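Local coordinates for dipicolinate synthase subunit A (Bacillus halodurans, PDB 3D4O), which probably forms one of two subunits of dipicolinate synthase, which oxidises dihydrodipicolinate to the dipicolinic acid stored in bacterial spores, at residues C[51-62]-C[84-95]; C[153-163]-C[174-184]. All coordinates share one frame; numbering follows the deposited sequence.

In the fold
Both contacts belong to beta-alpha-beta units, but of two different parallel six-stranded sheets with the strand order 3-2-1-4-5-6. Contact 1 comes first along the chain. It joins the lead-in to strand 61-63, the fourth strand of the N-terminal sheet, to the segment carrying helix 88-92. Contact 2 pairs strands 157-161 and 180-185, the first two of the C-terminal sheet. The contacts do not touch. Their centres lie 45 Å apart, their nearest atoms about 29 Å, on opposite sides of the chain's centre. The protein thus has two Rossmann-like sheets, and contact 1 closes before contact 2 opens. The glycine-rich turn that begins in contact 2 is consistent with dinucleotide binding by the C-terminal domain.

Contact 1: C[51-62]-C[84-95]; sequences IDEVDWNTVDAI and IVLTEEMIEKTP
Trp56 meets Met90, here selenomethionine, ring face to side chain, yet no hydrogen bond joins 51-62 to 84-95. Met90 CB lies over one face of the indole, 3.8 Å from the centroid of the six-membered ring and 24° off its normal. Val54 CG1, from the same segment as Trp56, covers the opposite face. The Met90 carbonyl oxygen also sits above the face on the Met90 side, with Met90 O 3.5 Å from Trp56 CG. Met90 SE approaches the same six-membered ring obliquely, a Met-aromatic contact with 4.7 Å from SE to the centroid. At the base of the indole, Trp56 CB presses on Lys93 CB at 3.3 Å.

Ile51 reaches the other end of Met90. Its CG1 stands anti to the backbone N (chi1 -151°) and its chain runs on extended. This carries CD1 to within 3.7 Å of Met90 SE and into a tight 3.5 Å contact with Ile84 CG2. The backbone adds weaker ties. Thr94 CA points its hydrogen at Trp56 O, at 3.2 Å and nearly straight. Pro95 CD packs on Val59 O. Replacing Trp56 with an alanine would probably open a gap between Val54 and Met90 and let the Met90 side chain turn more freely.

Thr87 caps helix 88-92, its OG1 accepting from Met90 N. Tyr108 and Arg118 bond to Leu86 and Thr94 from further along the chain. The contact packs a crossover helix against the lead-in to strand 61-63, in the beta-alpha-beta unit that ends in strand 99-102 of a Rossmann-like sheet.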
loop_
_atom_site.group_PDB
_atom_site.type_symbol
_atom_site.label_atom_id
_atom_site.label_comp_id
_atom_site.label_asym_id
_atom_site.label_seq_id
_atom_site.Cartn_x
_atom_site.Cartn_y
_atom_site.Cartn_z
ATOM N N ILE C 51 1.627 -34.570 -11.876
ATOM C CA ILE C 51 2.028 -34.309 -13.263
ATOM C C ILE C 51 2.327 -35.614 -13.977
ATOM O O ILE C 51 2.112 -35.749 -15.181
ATOM C CB ILE C 51 3.218 -33.293 -13.364
ATOM C CG1 ILE C 51 3.120 -32.532 -14.691
ATOM C CG2 ILE C 51 4.553 -33.987 -13.143
ATOM C CD1 ILE C 51 4.107 -31.377 -14.848
ATOM N N ASP C 52 2.774 -36.588 -13.196
ATOM C CA ASP C 52 3.142 -37.920 -13.719
ATOM C C ASP C 52 1.913 -38.780 -14.002
ATOM O O ASP C 52 2.045 -39.896 -14.482
ATOM C CB ASP C 52 4.111 -38.658 -12.769
ATOM C CG ASP C 52 3.485 -39.015 -11.427
ATOM O OD1 ASP C 52 3.693 -38.247 -10.464
ATOM O OD2 ASP C 52 2.757 -40.027 -11.331
ATOM N N GLU C 53 0.727 -38.257 -13.701
ATOM C CA GLU C 53 -0.527 -39.023 -13.915
ATOM C C GLU C 53 -1.324 -38.469 -15.094
ATOM O O GLU C 53 -2.375 -38.990 -15.452
ATOM C CB GLU C 53 -1.429 -38.973 -12.671
ATOM C CG GLU C 53 -0.785 -39.421 -11.363
ATOM C CD GLU C 53 -1.780 -39.432 -10.191
ATOM O OE1 GLU C 53 -2.471 -40.452 -10.004
ATOM O OE2 GLU C 53 -1.839 -38.452 -9.421
ATOM N N VAL C 54 -0.804 -37.399 -15.680
ATOM C CA VAL C 54 -1.479 -36.699 -16.794
ATOM C C VAL C 54 -1.532 -37.584 -18.033
ATOM O O VAL C 54 -0.597 -38.322 -18.328
ATOM C CB VAL C 54 -0.830 -35.302 -17.077
ATOM C CG1 VAL C 54 -1.492 -34.591 -18.253
ATOM C CG2 VAL C 54 -0.920 -34.409 -15.836
ATOM N N ASP C 55 -2.674 -37.537 -18.704
ATOM C CA ASP C 55 -2.944 -38.320 -19.931
ATOM C C ASP C 55 -2.672 -37.421 -21.119
ATOM O O ASP C 55 -3.593 -36.941 -21.797
ATOM C CB ASP C 55 -4.401 -38.801 -19.931
ATOM C CG ASP C 55 -4.783 -39.549 -21.198
ATOM O OD1 ASP C 55 -3.910 -40.154 -21.857
ATOM O OD2 ASP C 55 -5.984 -39.534 -21.532
ATOM N N TRP C 56 -1.384 -37.261 -21.397
ATOM C CA TRP C 56 -0.899 -36.272 -22.384
ATOM C C TRP C 56 -1.465 -36.381 -23.782
ATOM O O TRP C 56 -1.682 -35.367 -24.425
ATOM C CB TRP C 56 0.643 -36.221 -22.465
ATOM C CG TRP C 56 1.299 -35.911 -21.162
ATOM C CD1 TRP C 56 1.936 -36.794 -20.326
ATOM C CD2 TRP C 56 1.318 -34.650 -20.496
ATOM N NE1 TRP C 56 2.375 -36.147 -19.196
ATOM C CE2 TRP C 56 2.009 -34.829 -19.278
ATOM C CE3 TRP C 56 0.833 -33.378 -20.818
ATOM C CZ2 TRP C 56 2.227 -33.787 -18.389
ATOM C CZ3 TRP C 56 1.053 -32.345 -19.932
ATOM C CH2 TRP C 56 1.734 -32.554 -18.728
ATOM N N ASN C 57 -1.701 -37.598 -24.252
ATOM C CA ASN C 57 -2.163 -37.785 -25.649
ATOM C C ASN C 57 -3.651 -37.466 -25.879
ATOM O O ASN C 57 -4.177 -37.685 -26.969
ATOM C CB ASN C 57 -1.708 -39.132 -26.275
ATOM C CG ASN C 57 -2.192 -40.339 -25.531
ATOM O OD1 ASN C 57 -3.174 -40.275 -24.792
ATOM N ND2 ASN C 57 -1.506 -41.470 -25.724
ATOM N N THR C 58 -4.304 -36.888 -24.869
ATOM C CA THR C 58 -5.736 -36.503 -25.010
ATOM C C THR C 58 -5.994 -35.033 -24.668
ATOM O O THR C 58 -7.119 -34.532 -24.723
ATOM C CB THR C 58 -6.664 -37.403 -24.162
ATOM O OG1 THR C 58 -6.330 -37.291 -22.773
ATOM C CG2 THR C 58 -6.536 -38.858 -24.599
ATOM N N VAL C 59 -4.905 -34.352 -24.365
ATOM C CA VAL C 59 -4.898 -32.949 -23.944
ATOM C C VAL C 59 -4.873 -31.962 -25.098
ATOM O O VAL C 59 -3.940 -31.952 -25.902
ATOM C CB VAL C 59 -3.675 -32.704 -23.057
ATOM C CG1 VAL C 59 -3.502 -31.250 -22.778
ATOM C CG2 VAL C 59 -3.791 -33.565 -21.772
ATOM N N ASP C 60 -5.899 -31.130 -25.174
ATOM C CA ASP C 60 -6.004 -30.147 -26.264
ATOM C C ASP C 60 -5.240 -28.883 -25.904
ATOM O O ASP C 60 -4.939 -28.041 -26.763
ATOM C CB ASP C 60 -7.459 -29.747 -26.558
ATOM C CG ASP C 60 -8.368 -30.939 -26.861
ATOM O OD1 ASP C 60 -8.555 -31.281 -28.041
ATOM O OD2 ASP C 60 -8.920 -31.521 -25.915
ATOM N N ALA C 61 -4.947 -28.736 -24.620
ATOM C CA ALA C 61 -4.272 -27.526 -24.165
ATOM C C ALA C 61 -3.688 -27.580 -22.773
ATOM O O ALA C 61 -4.252 -28.142 -21.839
ATOM C CB ALA C 61 -5.205 -26.331 -24.278
ATOM N N ILE C 62 -2.533 -26.935 -22.680
ATOM C CA ILE C 62 -1.788 -26.823 -21.444
ATOM C C ILE C 62 -1.750 -25.384 -20.989
ATOM O O ILE C 62 -1.263 -24.521 -21.693
ATOM C CB ILE C 62 -0.365 -27.352 -21.629
ATOM C CG1 ILE C 62 -0.431 -28.811 -22.104
ATOM C CG2 ILE C 62 0.453 -27.172 -20.335
ATOM C CD1 ILE C 62 0.916 -29.488 -22.211
ATOM N N ILE C 84 6.953 -29.318 -9.373
ATOM C CA ILE C 84 6.323 -29.647 -10.662
ATOM C C ILE C 84 7.198 -29.206 -11.824
ATOM O O ILE C 84 7.434 -28.031 -12.030
ATOM C CB ILE C 84 4.920 -28.991 -10.751
ATOM C CG1 ILE C 84 4.049 -29.465 -9.594
ATOM C CG2 ILE C 84 4.224 -29.313 -12.059
ATOM C CD1 ILE C 84 2.780 -28.671 -9.450
ATOM N N VAL C 85 7.714 -30.176 -12.559
ATOM C CA VAL C 85 8.567 -29.875 -13.706
ATOM C C VAL C 85 7.932 -30.354 -14.986
ATOM O O VAL C 85 7.551 -31.514 -15.121
ATOM C CB VAL C 85 10.000 -30.465 -13.574
ATOM C CG1 VAL C 85 10.809 -30.125 -14.808
ATOM C CG2 VAL C 85 10.697 -29.923 -12.332
ATOM N N LEU C 86 7.805 -29.416 -15.913
ATOM C CA LEU C 86 7.236 -29.682 -17.228
ATOM C C LEU C 86 8.360 -29.997 -18.198
ATOM O O LEU C 86 9.174 -29.144 -18.525
ATOM C CB LEU C 86 6.429 -28.482 -17.731
ATOM C CG LEU C 86 5.686 -28.713 -19.048
ATOM C CD1 LEU C 86 4.696 -29.868 -18.937
ATOM C CD2 LEU C 86 4.975 -27.464 -19.470
ATOM N N THR C 87 8.383 -31.236 -18.657
ATOM C CA THR C 87 9.431 -31.696 -19.558
ATOM C C THR C 87 9.025 -31.716 -21.019
ATOM O O THR C 87 7.876 -31.486 -21.384
ATOM C CB THR C 87 9.865 -33.121 -19.217
ATOM O OG1 THR C 87 8.738 -33.984 -19.322
ATOM C CG2 THR C 87 10.428 -33.209 -17.819
ATOM N N GLU C 88 10.015 -32.033 -21.843
ATOM C CA GLU C 88 9.846 -32.099 -23.299
ATOM C C GLU C 88 9.129 -33.375 -23.625
ATOM O O GLU C 88 8.351 -33.464 -24.581
ATOM C CB GLU C 88 11.204 -32.090 -24.008
ATOM C CG GLU C 88 11.985 -30.807 -23.788
ATOM C CD GLU C 88 13.333 -30.796 -24.497
ATOM O OE1 GLU C 88 13.655 -31.768 -25.229
ATOM O OE2 GLU C 88 14.064 -29.789 -24.313
ATOM N N GLU C 89 9.399 -34.356 -22.779
ATOM C CA GLU C 89 8.865 -35.693 -22.950
ATOM C C GLU C 89 7.370 -35.644 -22.809
ATOM O O GLU C 89 6.645 -36.288 -23.543
ATOM C CB GLU C 89 9.470 -36.681 -21.936
HETATM N N MSE C 90 6.913 -34.839 -21.870
HETATM C CA MSE C 90 5.479 -34.711 -21.606
HETATM C C MSE C 90 4.790 -34.043 -22.779
HETATM O O MSE C 90 3.760 -34.483 -23.251
HETATM C CB MSE C 90 5.241 -33.876 -20.343
HETATM C CG MSE C 90 5.673 -34.591 -19.080
HETATM SE SE MSE C 90 5.734 -33.471 -17.472
HETATM C CE MSE C 90 6.606 -34.851 -16.364
ATOM N N ILE C 91 5.420 -32.997 -23.271
ATOM C CA ILE C 91 4.839 -32.150 -24.326
ATOM C C ILE C 91 4.693 -32.858 -25.666
ATOM O O ILE C 91 3.747 -32.593 -26.408
ATOM C CB ILE C 91 5.602 -30.812 -24.416
ATOM C CG1 ILE C 91 5.358 -30.054 -23.110
ATOM C CG2 ILE C 91 5.111 -29.938 -25.570
ATOM C CD1 ILE C 91 6.168 -28.812 -22.932
ATOM N N GLU C 92 5.579 -33.825 -25.920
ATOM C CA GLU C 92 5.604 -34.569 -27.201
ATOM C C GLU C 92 4.538 -35.652 -27.214
ATOM O O GLU C 92 4.223 -36.234 -28.267
ATOM C CB GLU C 92 6.960 -35.246 -27.436
ATOM C CG GLU C 92 7.055 -36.634 -26.796
ATOM C CD GLU C 92 8.444 -37.138 -26.688
ATOM O OE1 GLU C 92 9.349 -36.503 -27.271
ATOM O OE2 GLU C 92 8.615 -38.164 -26.000
ATOM N N LYS C 93 4.044 -35.970 -26.019
ATOM C CA LYS C 93 2.978 -36.960 -25.875
ATOM C C LYS C 93 1.655 -36.325 -26.229
ATOM O O LYS C 93 0.681 -37.022 -26.454
ATOM C CB LYS C 93 2.878 -37.585 -24.477
ATOM C CG LYS C 93 3.613 -38.923 -24.301
ATOM C CD LYS C 93 4.970 -38.797 -23.645
ATOM C CE LYS C 93 4.834 -38.394 -22.171
ATOM N NZ LYS C 93 6.132 -38.179 -21.459
ATOM N N THR C 94 1.622 -34.994 -26.296
ATOM C CA THR C 94 0.365 -34.289 -26.594
ATOM C C THR C 94 -0.004 -34.437 -28.071
ATOM O O THR C 94 0.833 -34.824 -28.888
ATOM C CB THR C 94 0.400 -32.795 -26.180
ATOM O OG1 THR C 94 1.341 -32.077 -26.982
ATOM C CG2 THR C 94 0.753 -32.638 -24.687
ATOM N N PRO C 95 -1.279 -34.203 -28.413
ATOM C CA PRO C 95 -1.648 -34.244 -29.814
ATOM C C PRO C 95 -1.055 -33.066 -30.537
ATOM O O PRO C 95 -0.695 -32.055 -29.927
ATOM C CB PRO C 95 -3.177 -34.141 -29.796
ATOM C CG PRO C 95 -3.592 -34.397 -28.396
ATOM C CD PRO C 95 -2.446 -34.004 -27.542
#

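Contact 2: C[153-163]-C[174-184]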
loop_
_atom_site.group_PDB
_atom_site.type_symbol
_atom_site.label_atom_id
_atom_site.label_comp_id
_atom_site.label_asym_id
_atom_site.label_seq_id
_atom_site.Cartn_x
_atom_site.Cartn_y
_atom_site.Cartn_z
ATOM N N ILE C 153 4.220 9.034 0.066
ATOM C CA ILE C 153 4.403 9.073 -1.398
ATOM C C ILE C 153 3.971 10.449 -1.884
ATOM O O ILE C 153 4.530 11.002 -2.826
ATOM C CB ILE C 153 3.555 7.995 -2.111
ATOM C CG1 ILE C 153 3.947 6.606 -1.603
ATOM C CG2 ILE C 153 3.757 8.076 -3.606
ATOM C CD1 ILE C 153 5.431 6.379 -1.612
ATOM N N HIS C 154 2.969 10.991 -1.207
ATOM C CA HIS C 154 2.496 12.338 -1.483
ATOM C C HIS C 154 3.670 13.284 -1.231
ATOM O O HIS C 154 4.289 13.270 -0.148
ATOM C CB HIS C 154 1.316 12.670 -0.543
ATOM C CG HIS C 154 0.647 13.984 -0.840
ATOM N ND1 HIS C 154 1.328 15.171 -0.798
ATOM C CD2 HIS C 154 -0.643 14.305 -1.113
ATOM C CE1 HIS C 154 0.497 16.167 -1.048
ATOM N NE2 HIS C 154 -0.707 15.668 -1.248
ATOM N N GLY C 155 4.040 14.033 -2.255
ATOM C CA GLY C 155 5.100 15.008 -2.144
ATOM C C GLY C 155 6.507 14.482 -2.338
ATOM O O GLY C 155 7.472 15.239 -2.396
ATOM N N ALA C 156 6.618 13.173 -2.453
ATOM C CA ALA C 156 7.926 12.516 -2.646
ATOM C C ALA C 156 8.329 12.587 -4.093
ATOM O O ALA C 156 7.505 12.803 -4.955
ATOM C CB ALA C 156 7.856 11.014 -2.216
ATOM N N ASN C 157 9.624 12.423 -4.332
ATOM C CA ASN C 157 10.166 12.368 -5.675
ATOM C C ASN C 157 10.144 10.944 -6.150
ATOM O O ASN C 157 10.844 10.107 -5.608
ATOM C CB ASN C 157 11.600 12.895 -5.711
ATOM C CG ASN C 157 11.666 14.405 -5.463
ATOM O OD1 ASN C 157 10.691 15.138 -5.678
ATOM N ND2 ASN C 157 12.820 14.866 -5.030
ATOM N N VAL C 158 9.353 10.682 -7.181
ATOM C CA VAL C 158 9.203 9.328 -7.724
ATOM C C VAL C 158 9.550 9.266 -9.176
ATOM O O VAL C 158 9.073 10.062 -9.964
ATOM C CB VAL C 158 7.725 8.839 -7.567
ATOM C CG1 VAL C 158 7.498 7.461 -8.253
ATOM C CG2 VAL C 158 7.343 8.805 -6.088
ATOM N N ALA C 159 10.425 8.338 -9.514
ATOM C CA ALA C 159 10.838 8.094 -10.906
ATOM C C ALA C 159 10.296 6.768 -11.356
ATOM O O ALA C 159 10.284 5.788 -10.579
ATOM C CB ALA C 159 12.339 8.066 -11.055
ATOM N N VAL C 160 9.774 6.772 -12.577
ATOM C CA VAL C 160 9.376 5.531 -13.255
ATOM C C VAL C 160 10.266 5.429 -14.486
ATOM O O VAL C 160 10.464 6.409 -15.219
ATOM C CB VAL C 160 7.909 5.471 -13.681
ATOM C CG1 VAL C 160 7.649 4.164 -14.452
ATOM C CG2 VAL C 160 6.934 5.575 -12.498
ATOM N N LEU C 161 10.833 4.253 -14.697
ATOM C CA LEU C 161 11.737 4.024 -15.832
ATOM C C LEU C 161 10.962 3.202 -16.839
ATOM O O LEU C 161 10.544 2.075 -16.550
ATOM C CB LEU C 161 13.002 3.301 -15.404
ATOM C CG LEU C 161 13.788 3.997 -14.293
ATOM C CD1 LEU C 161 15.043 3.187 -13.947
ATOM C CD2 LEU C 161 14.156 5.439 -14.614
ATOM N N GLY C 162 10.689 3.843 -17.966
ATOM C CA GLY C 162 9.950 3.249 -19.077
ATOM C C GLY C 162 8.537 3.756 -19.182
ATOM O O GLY C 162 7.860 3.947 -18.169
ATOM N N LEU C 163 8.107 4.038 -20.409
ATOM C CA LEU C 163 6.750 4.464 -20.607
ATOM C C LEU C 163 6.042 3.497 -21.572
ATOM O O LEU C 163 5.328 3.884 -22.509
ATOM C CB LEU C 163 6.622 5.912 -21.033
ATOM C CG LEU C 163 5.171 6.366 -20.817
ATOM C CD1 LEU C 163 4.957 7.048 -19.429
ATOM C CD2 LEU C 163 4.769 7.298 -21.894
ATOM N N PHE C 174 1.012 7.190 -9.609
ATOM C CA PHE C 174 1.821 7.825 -8.580
ATOM C C PHE C 174 1.540 9.325 -8.606
ATOM O O PHE C 174 1.423 9.975 -7.555
ATOM C CB PHE C 174 3.307 7.487 -8.686
ATOM C CG PHE C 174 3.667 6.243 -7.956
ATOM C CD1 PHE C 174 4.019 6.300 -6.612
ATOM C CD2 PHE C 174 3.603 5.015 -8.573
ATOM C CE1 PHE C 174 4.310 5.158 -5.912
ATOM C CE2 PHE C 174 3.910 3.875 -7.888
ATOM C CZ PHE C 174 4.274 3.936 -6.549
ATOM N N ALA C 175 1.351 9.848 -9.809
ATOM C CA ALA C 175 1.114 11.271 -9.990
ATOM C C ALA C 175 -0.239 11.650 -9.422
ATOM O O ALA C 175 -0.375 12.637 -8.721
ATOM C CB ALA C 175 1.210 11.673 -11.426
ATOM N N ALA C 176 -1.241 10.827 -9.691
ATOM C CA ALA C 176 -2.609 11.149 -9.246
ATOM C C ALA C 176 -2.676 11.075 -7.729
ATOM O O ALA C 176 -3.554 11.679 -7.098
ATOM C CB ALA C 176 -3.670 10.267 -9.913
ATOM N N LEU C 177 -1.706 10.383 -7.159
ATOM C CA LEU C 177 -1.590 10.272 -5.700
ATOM C C LEU C 177 -0.730 11.380 -5.028
ATOM O O LEU C 177 -0.466 11.347 -3.822
ATOM C CB LEU C 177 -1.030 8.917 -5.289
ATOM C CG LEU C 177 -1.983 7.716 -5.369
ATOM C CD1 LEU C 177 -1.352 6.638 -4.472
ATOM C CD2 LEU C 177 -3.411 8.043 -4.883
ATOM N N GLY C 178 -0.293 12.353 -5.813
ATOM C CA GLY C 178 0.489 13.465 -5.247
ATOM C C GLY C 178 1.986 13.341 -5.228
ATOM O O GLY C 178 2.662 14.213 -4.718
ATOM N N ALA C 179 2.534 12.286 -5.835
ATOM C CA ALA C 179 4.002 12.213 -5.998
ATOM C C ALA C 179 4.475 13.181 -7.080
ATOM O O ALA C 179 3.731 13.579 -7.930
ATOM C CB ALA C 179 4.459 10.812 -6.323
ATOM N N LYS C 180 5.725 13.598 -6.997
ATOM C CA LYS C 180 6.339 14.429 -8.046
ATOM C C LYS C 180 7.060 13.410 -8.884
ATOM O O LYS C 180 8.110 12.904 -8.532
ATOM C CB LYS C 180 7.263 15.490 -7.475
ATOM C CG LYS C 180 6.509 16.546 -6.704
ATOM C CD LYS C 180 7.428 17.406 -5.841
ATOM C CE LYS C 180 6.626 18.528 -5.121
ATOM N NZ LYS C 180 5.413 18.013 -4.396
ATOM N N VAL C 181 6.419 13.099 -9.986
ATOM C CA VAL C 181 6.825 12.023 -10.826
ATOM C C VAL C 181 7.648 12.426 -12.012
ATOM O O VAL C 181 7.328 13.341 -12.754
ATOM C CB VAL C 181 5.606 11.264 -11.371
ATOM C CG1 VAL C 181 6.065 10.198 -12.354
ATOM C CG2 VAL C 181 4.732 10.659 -10.229
ATOM N N LYS C 182 8.732 11.703 -12.173
ATOM C CA LYS C 182 9.571 11.900 -13.348
ATOM C C LYS C 182 9.665 10.553 -14.012
ATOM O O LYS C 182 9.679 9.539 -13.340
ATOM C CB LYS C 182 10.947 12.464 -13.011
ATOM C CG LYS C 182 11.769 11.655 -12.048
ATOM C CD LYS C 182 13.244 12.138 -12.022
ATOM C CE LYS C 182 13.415 13.507 -11.422
ATOM N NZ LYS C 182 14.858 14.016 -11.348
ATOM N N VAL C 183 9.634 10.565 -15.333
ATOM C CA VAL C 183 9.682 9.338 -16.108
ATOM C C VAL C 183 10.870 9.357 -17.076
ATOM O O VAL C 183 11.105 10.314 -17.829
ATOM C CB VAL C 183 8.348 9.060 -16.868
ATOM C CG1 VAL C 183 8.384 7.617 -17.517
ATOM C CG2 VAL C 183 7.115 9.186 -15.945
ATOM N N GLY C 184 11.625 8.282 -17.015
ATOM C CA GLY C 184 12.793 8.094 -17.885
ATOM C C GLY C 184 12.501 7.183 -19.058
ATOM O O GLY C 184 11.882 6.141 -18.911
#
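Seven backbone hydrogen bonds join 153-163 to 174-184. Six of them form the parallel ladder of strands 157-161 and 180-184 and its two ends. Lys180 N donates to Ala156 O at 2.8 Å. Lys180 O then accepts from Val158 N, and the zigzag continues through Lys182 and Val160. It closes where Gly184 O accepts from Gly162 N at 2.8 Å. Most of these donors lie nearly along the C=O axis. The seventh bond ties two turns together: Gly155 N donates to Gly178 O at 2.8 Å from above the carbonyl plane. Gly155 lies in a type II turn and Gly178 in the Schellman motif that ends helix 165-176. Both have positive phi, and a side chain at either would strike the preceding carbonyl oxygen. Weaker CA-H...O contacts run between the strands, such as Val181 CA to Val158 O at 3.1 Å.

Apolar contacts gather on the face of Val158, Val160, Val181 and Val183. Ile153 CG2 meets the edge of the Phe174 ring, 3.5 Å from CD1. Val158 spreads its two branches: CG1, anti to the backbone N (chi1 175°), reaches the same ring, while CG2 packs on Ala179 CB at 3.5 Å. Leu163 CD1 meets Val183 CG1 at 4.0 Å.

On the other face, Ala159 CB rests on Lys182 CG, 3.8 Å away. The far end of Lys182 bonds to Glu210 O, and Asn157 ND2 bonds to Asp213 O.

Strand 157-161, helix 165-176 and strand 180-185 form the first beta-alpha-beta unit of a Rossmann-type sheet. Gly162 opens a GxGxxG-like turn, consistent with dinucleotide binding. Glu139 of the second subunit accepts from the backbone N atoms of Ile153 and His154. Helix 165-176 covers Val160 and Val183, helix 127-148 packs on Phe174, and strand 216-219 pairs with the other side of strand 157-161.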